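Local coordinates for protein probable acetolactate synthase isozyme III (Small subunit) (Nitrosomonas europaea ATCC 19718, PDB 2PC6) that is probably the small, regulatory subunit of a larger enzyme, built from two ACT-type domains and paired here with a second copy of itself, at residues E87-K92 / I148-V153; L9-E14 / S46-V51; V91-V96 / E120-E125. All coordinates share one frame; numbering follows the deposited sequence.

Interactions 1 and 3 pair strand 83-94 of the second ACT-type domain with its two sheet neighbours, so Val-91 and Lys-92 serve both contacts, whose centres lie about 14 Å apart. Leu-90 of interaction 1 also packs on Thr-123 and Glu-125 of interaction 3. Interaction 2 belongs to the N-terminal ACT domain. Its centre is about 19 Å from that of interaction 1, yet the domains meet there, Val-153 O lying 3.4 Å from Thr-49 CB. Interactions 2 and 3 are about 33 Å apart between centres and do not touch. The calcium ion, bound by Asn-67, Leu-69 and Val-72, lies about 9 Å from the Met-11 side chain, outside interaction 2. All three contacts reach the second subunit.

Interaction 1: residues E87-K92 / I148-V153; sequences ELMLVK and IARTGV
With chi1 at 57°, Thr-151 holds OG1 between its backbone N and carbonyl carbon, aimed back at the strand of Leu-88; Glu-87 and Arg-150, both extended, reach toward each other nearby. The frame is an antiparallel strand pair in the second ferredoxin-like (beta-alpha-beta-beta-alpha-beta) ACT domain. Thr-151 grips Leu-88 twice: OG1 accepts from Leu-88 N at 3.0 Å, while Thr-151 N donates to Leu-88 O at 2.8 Å, almost straight down the C=O direction. With psi at -9° the Thr-151 carbonyl points away from Leu-88, and OG1 takes its place as acceptor. Further along, Leu-90 N to Ala-149 O (2.6 Å) and Ala-149 N to Leu-90 O (2.7 Å) close a hydrogen-bonded pair.

Arg-150 NE forms a salt bridge with Glu-87 OE2 (2.8 Å) at the guanidinium edge, the two planes being 54° apart. OE2 sits too tightly against the arginine chain, so its exact place is doubtful. Arg-150 NH2 has a stronger partner in Asp-134 of helix 130-139, whose Leu-133 and Leu-137 also pack on this face of the sheet. On that same face Val-91 and Ile-148 lie side by side, CG1 of Val-91 3.9 Å from CG1 of Ile-148.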
loop_
_atom_site.group_PDB
_atom_site.type_symbol
_atom_site.label_atom_id
_atom_site.label_comp_id
_atom_site.label_asym_id
_atom_site.label_seq_id
_atom_site.Cartn_x
_atom_site.Cartn_y
_atom_site.Cartn_z
ATOM N N GLU A 87 -3.585 -2.867 6.827
ATOM C CA GLU A 87 -3.471 -1.725 5.980
ATOM C C GLU A 87 -2.842 -0.617 6.778
ATOM O O GLU A 87 -2.992 -0.566 8.006
ATOM C CB GLU A 87 -4.861 -1.319 5.550
ATOM C CG GLU A 87 -4.856 -0.347 4.374
ATOM C CD GLU A 87 -6.275 -0.108 3.865
ATOM O OE1 GLU A 87 -7.237 -0.764 4.408
ATOM O OE2 GLU A 87 -6.419 0.725 2.924
ATOM N N LEU A 88 -2.133 0.265 6.092
ATOM C CA LEU A 88 -1.653 1.492 6.723
ATOM C C LEU A 88 -2.361 2.726 6.167
ATOM O O LEU A 88 -2.653 2.830 4.982
ATOM C CB LEU A 88 -0.122 1.620 6.604
ATOM C CG LEU A 88 0.534 2.857 7.264
ATOM C CD1 LEU A 88 1.898 2.522 7.811
ATOM C CD2 LEU A 88 0.705 3.868 6.202
HETATM N N MSE A 89 -2.620 3.673 7.032
HETATM C CA MSE A 89 -3.293 4.877 6.649
HETATM C C MSE A 89 -2.697 6.085 7.356
HETATM O O MSE A 89 -2.375 6.054 8.550
HETATM C CB MSE A 89 -4.763 4.729 6.968
HETATM C CG MSE A 89 -5.541 5.977 6.868
HETATM SE SE MSE A 89 -7.476 5.587 7.098
HETATM C CE MSE A 89 -7.474 5.174 9.015
ATOM N N LEU A 90 -2.587 7.152 6.588
ATOM C CA LEU A 90 -2.224 8.474 7.046
ATOM C C LEU A 90 -3.421 9.440 6.858
ATOM O O LEU A 90 -3.876 9.684 5.720
ATOM C CB LEU A 90 -1.045 8.964 6.205
ATOM C CG LEU A 90 0.378 9.037 6.758
ATOM C CD1 LEU A 90 0.761 7.918 7.712
ATOM C CD2 LEU A 90 1.350 9.129 5.607
ATOM N N VAL A 91 -3.885 10.013 7.969
ATOM C CA VAL A 91 -5.030 10.906 7.992
ATOM C C VAL A 91 -4.582 12.261 8.503
ATOM O O VAL A 91 -4.164 12.387 9.681
ATOM C CB VAL A 91 -6.058 10.398 9.004
ATOM C CG1 VAL A 91 -7.303 11.187 8.883
ATOM C CG2 VAL A 91 -6.340 8.975 8.738
ATOM N N LYS A 92 -4.677 13.287 7.659
ATOM C CA LYS A 92 -4.333 14.639 8.127
ATOM C C LYS A 92 -5.612 15.356 8.525
ATOM O O LYS A 92 -6.526 15.447 7.728
ATOM C CB LYS A 92 -3.550 15.408 7.055
ATOM C CG LYS A 92 -3.377 16.878 7.322
ATOM C CD LYS A 92 -2.728 17.613 6.119
ATOM C CE LYS A 92 -1.354 17.012 5.826
ATOM N NZ LYS A 92 -0.733 17.587 4.606
ATOM N N ILE A 148 -6.234 12.146 3.188
ATOM C CA ILE A 148 -5.993 10.788 3.671
ATOM C C ILE A 148 -5.160 10.037 2.626
ATOM O O ILE A 148 -5.424 10.155 1.435
ATOM C CB ILE A 148 -7.346 10.051 3.810
ATOM C CG1 ILE A 148 -7.975 10.354 5.155
ATOM C CG2 ILE A 148 -7.226 8.525 3.600
ATOM C CD1 ILE A 148 -9.344 9.623 5.255
ATOM N N ALA A 149 -4.154 9.288 3.083
ATOM C CA ALA A 149 -3.372 8.412 2.226
ATOM C C ALA A 149 -3.272 7.068 2.912
ATOM O O ALA A 149 -2.780 6.924 4.034
ATOM C CB ALA A 149 -2.027 8.979 1.922
ATOM N N ARG A 150 -3.745 6.089 2.167
ATOM C CA ARG A 150 -4.176 4.830 2.665
ATOM C C ARG A 150 -3.616 3.854 1.671
ATOM O O ARG A 150 -3.837 3.998 0.464
ATOM C CB ARG A 150 -5.695 4.853 2.666
ATOM C CG ARG A 150 -6.363 3.541 2.882
ATOM C CD ARG A 150 -7.848 3.733 3.060
ATOM N NE ARG A 150 -8.425 2.499 3.562
ATOM C CZ ARG A 150 -9.558 2.434 4.257
ATOM N NH1 ARG A 150 -10.233 3.546 4.530
ATOM N NH2 ARG A 150 -10.005 1.262 4.707
ATOM N N THR A 151 -2.854 2.882 2.181
ATOM C CA THR A 151 -1.939 2.070 1.358
ATOM C C THR A 151 -2.607 0.935 0.635
ATOM O O THR A 151 -1.941 0.266 -0.174
ATOM C CB THR A 151 -0.824 1.336 2.150
ATOM O OG1 THR A 151 -1.413 0.486 3.155
ATOM C CG2 THR A 151 0.134 2.287 2.738
ATOM N N GLY A 152 -3.876 0.671 0.945
ATOM C CA GLY A 152 -4.481 -0.550 0.432
ATOM C C GLY A 152 -3.879 -1.783 1.099
ATOM O O GLY A 152 -2.717 -1.784 1.527
ATOM N N VAL A 153 -4.701 -2.823 1.194
ATOM C CA VAL A 153 -4.408 -4.021 1.958
ATOM C C VAL A 153 -3.130 -4.718 1.554
ATOM O O VAL A 153 -2.736 -4.753 0.388
ATOM C CB VAL A 153 -5.542 -5.052 1.851
ATOM C CG1 VAL A 153 -5.088 -6.395 2.447
ATOM C CG2 VAL A 153 -6.785 -4.557 2.590
#

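Interaction 2: residues L9-E14 / S46-V51; sequences LLMENE and SRMTLV
Leu-9 and Met-48 face each other as a hydrogen-bonded pair of an antiparallel sheet: Leu-9 N donates to Met-48 O, and Met-48 N donates to Leu-9 O at 2.7 Å. Met-11 and Ser-46 repeat the exchange two residues on, where Ser-46 N reaches Met-11 O at 2.6 Å. Between them Leu-10 and Arg-47 form a non-hydrogen-bonded pair and turn their side chains to the other face.

On the Leu-9 face, the apolar contact runs through Met-48. Leu-9 has CG tucked between its backbone N and carbonyl carbon (chi1 50°), which brings CD1 alongside the neighbouring strand, 3.6 Å from Met-48 CB. Met-48 itself is straight as far as SE and then bends (chi3 -57°), placing its CE 3.6 Å from the SE of Met-11. Both methionines are selenomethionines in this model, and their side chains pass at a slant.

At the end of the strand Asn-13 is the centre of an inverse gamma turn. A water lies 3.0 Å from Asn-13 OD1 and 2.7 Å from Ser-46 OG, probably linking the two. The amide is positioned from both ends: OD1 also accepts from Asn-31 ND2 of the second subunit, and ND2 donates to Pro-43 O. Arg-47 is anchored by Ser-8 and by Glu-147 of the second subunit.

Strands 3-12 and 45-54 are the central pair of the four-stranded ferredoxin-like sheet of the N-terminal ACT domain. The N-to-C directions of the two short segments are 136° apart, well short of exactly antiparallel. Ala-17, Leu-18 and Val-21 of helix 17-28 pack on Met-11 and Met-48, strand 34-39 flanks strand 45-54, and strand 72-77 pairs with Leu-10 from the other side of strand 3-12.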
loop_
_atom_site.group_PDB
_atom_site.type_symbol
_atom_site.label_atom_id
_atom_site.label_comp_id
_atom_site.label_asym_id
_atom_site.label_seq_id
_atom_site.Cartn_x
_atom_site.Cartn_y
_atom_site.Cartn_z
ATOM N N LEU A 9 -1.064 -11.931 -5.811
ATOM C CA LEU A 9 -0.348 -12.487 -6.938
ATOM C C LEU A 9 1.127 -12.119 -6.986
ATOM O O LEU A 9 1.558 -11.104 -6.423
ATOM C CB LEU A 9 -1.084 -12.227 -8.259
ATOM C CG LEU A 9 -1.566 -10.835 -8.644
ATOM C CD1 LEU A 9 -0.428 -10.180 -9.376
ATOM C CD2 LEU A 9 -2.761 -10.901 -9.582
ATOM N N LEU A 10 1.882 -13.032 -7.590
ATOM C CA LEU A 10 3.267 -12.855 -7.876
ATOM C C LEU A 10 3.421 -12.416 -9.334
ATOM O O LEU A 10 2.849 -13.009 -10.257
ATOM C CB LEU A 10 4.032 -14.157 -7.633
ATOM C CG LEU A 10 4.582 -14.525 -6.240
ATOM C CD1 LEU A 10 5.372 -15.800 -6.327
ATOM C CD2 LEU A 10 5.425 -13.427 -5.547
HETATM N N MSE A 11 4.192 -11.371 -9.555
HETATM C CA MSE A 11 4.459 -11.008 -10.924
HETATM C C MSE A 11 5.820 -10.468 -11.205
HETATM O O MSE A 11 6.488 -9.938 -10.320
HETATM C CB MSE A 11 3.408 -10.056 -11.454
HETATM C CG MSE A 11 2.944 -8.998 -10.514
HETATM SE SE MSE A 11 2.432 -7.622 -11.756
HETATM C CE MSE A 11 3.912 -6.184 -11.430
ATOM N N GLU A 12 6.220 -10.645 -12.461
ATOM C CA GLU A 12 7.423 -10.049 -13.030
ATOM C C GLU A 12 7.540 -8.572 -12.673
ATOM O O GLU A 12 6.713 -7.755 -13.089
ATOM C CB GLU A 12 7.425 -10.209 -14.558
ATOM C CG GLU A 12 7.250 -11.663 -15.107
ATOM C CD GLU A 12 8.398 -12.652 -14.757
ATOM O OE1 GLU A 12 9.278 -12.371 -13.899
ATOM O OE2 GLU A 12 8.408 -13.742 -15.358
ATOM N N ASN A 13 8.559 -8.233 -11.884
ATOM C CA ASN A 13 8.827 -6.846 -11.546
ATOM C C ASN A 13 9.418 -6.087 -12.751
ATOM O O ASN A 13 10.623 -5.722 -12.797
ATOM C CB ASN A 13 9.714 -6.763 -10.312
ATOM C CG ASN A 13 9.928 -5.339 -9.848
ATOM O OD1 ASN A 13 9.171 -4.408 -10.193
ATOM N ND2 ASN A 13 10.971 -5.152 -9.080
ATOM N N GLU A 14 8.563 -5.858 -13.739
ATOM C CA GLU A 14 9.018 -5.238 -14.990
ATOM C C GLU A 14 8.027 -4.182 -15.499
ATOM O O GLU A 14 6.876 -4.115 -15.038
ATOM C CB GLU A 14 9.335 -6.294 -16.068
ATOM C CG GLU A 14 8.127 -7.111 -16.483
ATOM C CD GLU A 14 8.427 -8.198 -17.506
ATOM O OE1 GLU A 14 9.601 -8.587 -17.669
ATOM O OE2 GLU A 14 7.476 -8.677 -18.153
ATOM N N SER A 46 7.417 -9.236 -7.969
ATOM C CA SER A 46 6.681 -8.378 -7.051
ATOM C C SER A 46 5.438 -9.080 -6.568
ATOM O O SER A 46 4.954 -9.999 -7.209
ATOM C CB SER A 46 6.317 -7.066 -7.754
ATOM O OG SER A 46 7.474 -6.246 -7.937
ATOM N N ARG A 47 4.923 -8.639 -5.428
ATOM C CA ARG A 47 3.753 -9.257 -4.800
ATOM C C ARG A 47 2.638 -8.243 -4.843
ATOM O O ARG A 47 2.760 -7.113 -4.384
ATOM C CB ARG A 47 4.070 -9.668 -3.347
ATOM C CG ARG A 47 2.877 -10.128 -2.472
ATOM C CD ARG A 47 2.574 -11.579 -2.740
ATOM N NE ARG A 47 1.478 -12.150 -1.942
ATOM C CZ ARG A 47 1.627 -13.126 -1.044
ATOM N NH1 ARG A 47 2.824 -13.627 -0.775
ATOM N NH2 ARG A 47 0.579 -13.608 -0.406
HETATM N N MSE A 48 1.540 -8.629 -5.439
HETATM C CA MSE A 48 0.457 -7.701 -5.528
HETATM C C MSE A 48 -0.672 -8.213 -4.701
HETATM O O MSE A 48 -1.000 -9.402 -4.740
HETATM C CB MSE A 48 0.003 -7.542 -6.961
HETATM C CG MSE A 48 -1.157 -6.587 -7.124
HETATM SE SE MSE A 48 -1.596 -6.328 -9.050
HETATM C CE MSE A 48 0.186 -5.670 -9.707
ATOM N N THR A 49 -1.271 -7.293 -3.965
ATOM C CA THR A 49 -2.492 -7.574 -3.278
ATOM C C THR A 49 -3.539 -6.634 -3.838
ATOM O O THR A 49 -3.421 -5.421 -3.722
ATOM C CB THR A 49 -2.354 -7.365 -1.760
ATOM O OG1 THR A 49 -1.227 -8.113 -1.282
ATOM C CG2 THR A 49 -3.586 -7.832 -1.085
ATOM N N LEU A 50 -4.567 -7.222 -4.408
ATOM C CA LEU A 50 -5.607 -6.487 -5.008
ATOM C C LEU A 50 -6.974 -6.852 -4.380
ATOM O O LEU A 50 -7.269 -8.035 -4.133
ATOM C CB LEU A 50 -5.588 -6.882 -6.468
ATOM C CG LEU A 50 -6.493 -6.186 -7.438
ATOM C CD1 LEU A 50 -5.918 -6.527 -8.772
ATOM C CD2 LEU A 50 -7.919 -6.737 -7.298
ATOM N N VAL A 51 -7.803 -5.849 -4.118
ATOM C CA VAL A 51 -9.127 -6.104 -3.587
ATOM C C VAL A 51 -10.136 -5.775 -4.663
ATOM O O VAL A 51 -10.103 -4.691 -5.235
ATOM C CB VAL A 51 -9.444 -5.231 -2.354
ATOM C CG1 VAL A 51 -10.898 -5.390 -1.953
ATOM C CG2 VAL A 51 -8.514 -5.560 -1.217
HETATM O O HOH W 1 7.250 -3.543 -8.107
#

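Interaction 3: residues V91-V96 / E120-E125; sequences VKVRAV and ELYTIE
Arg-94 and Ala-95 share one acceptor, the carbonyl oxygen of Glu-120. Arg-94 NH1 lies 2.7 Å from Glu-120 O on one face of the carbonyl plane, and Ala-95 N is 2.7 Å from the same Glu-120 O on the opposite face; neither donor sits on a lone pair. The arginine gets there by folding back, bent at chi2 (61°) and chi3 (62°), so that Glu-120 O meets its guanidinium at the edge and in plane. Arg-94 NH2 turns to Glu-160 of the second subunit.

Four further backbone bonds follow the regular antiparallel pattern. Val-93 N donates to Tyr-122 O at 2.9 Å and Tyr-122 N to Val-93 O at 3.0 Å. Ile-124 N reaches Val-91 O at 2.8 Å with an almost straight N-H...O angle, and Val-91 N bonds back to Ile-124 O. Near the turn, the amides of Glu-120 and Leu-121 are both taken by Thr-118 OG1, while Ala-95 O accepts from Arg-100.

Side chains alternate. Val-93 CG2 approaches the edge of the Tyr-122 ring and lies 3.7 Å from Tyr-122 CB, while Ala-95 CB is 3.7 Å from ring atom CD2 of Tyr-122. On the other face Lys-92 CD passes 4.1 Å from Leu-121 CD2, and its NZ is satisfied by a salt bridge to Glu-147 and by Ser-157 O and Gly-159 O of the second subunit.

Strand 83-94 is thereby fixed next to strand 121-128, with helix 98-109 packing on Val-93 and Tyr-122 through Met-103, in the 2-3-1-4 antiparallel sheet, backed by two helices, that characterises the ACT domain.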
loop_
_atom_site.group_PDB
_atom_site.type_symbol
_atom_site.label_atom_id
_atom_site.label_comp_id
_atom_site.label_asym_id
_atom_site.label_seq_id
_atom_site.Cartn_x
_atom_site.Cartn_y
_atom_site.Cartn_z
ATOM N N VAL A 91 -3.885 10.013 7.969
ATOM C CA VAL A 91 -5.030 10.906 7.992
ATOM C C VAL A 91 -4.582 12.261 8.503
ATOM O O VAL A 91 -4.164 12.387 9.681
ATOM C CB VAL A 91 -6.058 10.398 9.004
ATOM C CG1 VAL A 91 -7.303 11.187 8.883
ATOM C CG2 VAL A 91 -6.340 8.975 8.738
ATOM N N LYS A 92 -4.677 13.287 7.659
ATOM C CA LYS A 92 -4.333 14.639 8.127
ATOM C C LYS A 92 -5.612 15.356 8.525
ATOM O O LYS A 92 -6.526 15.447 7.728
ATOM C CB LYS A 92 -3.550 15.408 7.055
ATOM C CG LYS A 92 -3.377 16.878 7.322
ATOM C CD LYS A 92 -2.728 17.613 6.119
ATOM C CE LYS A 92 -1.354 17.012 5.826
ATOM N NZ LYS A 92 -0.733 17.587 4.606
ATOM N N VAL A 93 -5.664 15.845 9.761
ATOM C CA VAL A 93 -6.876 16.362 10.359
ATOM C C VAL A 93 -6.634 17.746 10.904
ATOM O O VAL A 93 -5.549 18.056 11.405
ATOM C CB VAL A 93 -7.380 15.484 11.565
ATOM C CG1 VAL A 93 -7.924 14.164 11.096
ATOM C CG2 VAL A 93 -6.245 15.287 12.636
ATOM N N ARG A 94 -7.664 18.569 10.790
ATOM C CA ARG A 94 -7.708 19.883 11.326
ATOM C C ARG A 94 -7.874 19.691 12.822
ATOM O O ARG A 94 -8.732 18.930 13.260
ATOM C CB ARG A 94 -8.922 20.586 10.698
ATOM C CG ARG A 94 -9.357 21.939 11.284
ATOM C CD ARG A 94 -8.289 23.027 11.183
ATOM N NE ARG A 94 -7.878 23.412 9.837
ATOM C CZ ARG A 94 -6.619 23.393 9.412
ATOM N NH1 ARG A 94 -5.662 22.956 10.224
ATOM N NH2 ARG A 94 -6.307 23.783 8.183
ATOM N N ALA A 95 -7.043 20.348 13.619
ATOM C CA ALA A 95 -7.099 20.126 15.037
ATOM C C ALA A 95 -6.818 21.420 15.765
ATOM O O ALA A 95 -5.667 21.726 16.042
ATOM C CB ALA A 95 -6.120 18.984 15.476
ATOM N N VAL A 96 -7.887 22.154 16.071
ATOM C CA VAL A 96 -7.813 23.403 16.808
ATOM C C VAL A 96 -8.807 23.411 17.988
ATOM O O VAL A 96 -9.896 22.809 17.909
ATOM C CB VAL A 96 -7.992 24.658 15.862
ATOM C CG1 VAL A 96 -7.586 24.334 14.409
ATOM C CG2 VAL A 96 -9.417 25.207 15.889
ATOM N N GLU A 120 -2.393 23.792 14.372
ATOM C CA GLU A 120 -3.747 23.677 13.860
ATOM C C GLU A 120 -4.004 22.341 13.200
ATOM O O GLU A 120 -5.120 22.063 12.762
ATOM C CB GLU A 120 -4.008 24.780 12.843
ATOM C CG GLU A 120 -4.057 26.208 13.420
ATOM C CD GLU A 120 -2.676 26.864 13.609
ATOM O OE1 GLU A 120 -1.725 26.447 12.913
ATOM O OE2 GLU A 120 -2.549 27.810 14.451
ATOM N N LEU A 121 -2.976 21.508 13.084
ATOM C CA LEU A 121 -3.197 20.179 12.497
ATOM C C LEU A 121 -2.415 18.991 13.085
ATOM O O LEU A 121 -1.415 19.167 13.779
ATOM C CB LEU A 121 -3.079 20.250 10.977
ATOM C CG LEU A 121 -1.756 20.241 10.249
ATOM C CD1 LEU A 121 -1.086 18.836 10.268
ATOM C CD2 LEU A 121 -2.033 20.662 8.794
ATOM N N TYR A 122 -2.896 17.783 12.808
ATOM C CA TYR A 122 -2.158 16.570 13.112
ATOM C C TYR A 122 -2.157 15.688 11.884
ATOM O O TYR A 122 -3.179 15.629 11.157
ATOM C CB TYR A 122 -2.866 15.775 14.187
ATOM C CG TYR A 122 -2.871 16.317 15.599
ATOM C CD1 TYR A 122 -1.763 16.952 16.142
ATOM C CD2 TYR A 122 -3.976 16.106 16.416
ATOM C CE1 TYR A 122 -1.770 17.364 17.437
ATOM C CE2 TYR A 122 -3.996 16.523 17.696
ATOM C CZ TYR A 122 -2.895 17.156 18.204
ATOM O OH TYR A 122 -2.919 17.565 19.500
ATOM N N THR A 123 -1.060 14.961 11.664
ATOM C CA THR A 123 -1.139 13.850 10.756
ATOM C C THR A 123 -1.022 12.588 11.556
ATOM O O THR A 123 -0.026 12.397 12.249
ATOM C CB THR A 123 -0.113 13.910 9.674
ATOM O OG1 THR A 123 -0.397 15.052 8.890
ATOM C CG2 THR A 123 -0.254 12.713 8.739
ATOM N N ILE A 124 -2.054 11.745 11.480
ATOM C CA ILE A 124 -2.138 10.503 12.289
ATOM C C ILE A 124 -1.848 9.249 11.477
ATOM O O ILE A 124 -2.385 9.080 10.397
ATOM C CB ILE A 124 -3.535 10.382 12.947
ATOM C CG1 ILE A 124 -3.809 11.643 13.797
ATOM C CG2 ILE A 124 -3.609 9.142 13.821
ATOM C CD1 ILE A 124 -5.249 11.816 14.292
ATOM N N GLU A 125 -1.003 8.368 12.009
ATOM C CA GLU A 125 -0.673 7.127 11.343
ATOM C C GLU A 125 -1.417 5.967 12.002
ATOM O O GLU A 125 -1.312 5.774 13.212
ATOM C CB GLU A 125 0.807 6.918 11.466
ATOM C CG GLU A 125 1.332 5.677 10.797
ATOM C CD GLU A 125 2.551 5.131 11.537
ATOM O OE1 GLU A 125 3.659 5.760 11.588
ATOM O OE2 GLU A 125 2.386 4.033 12.103
#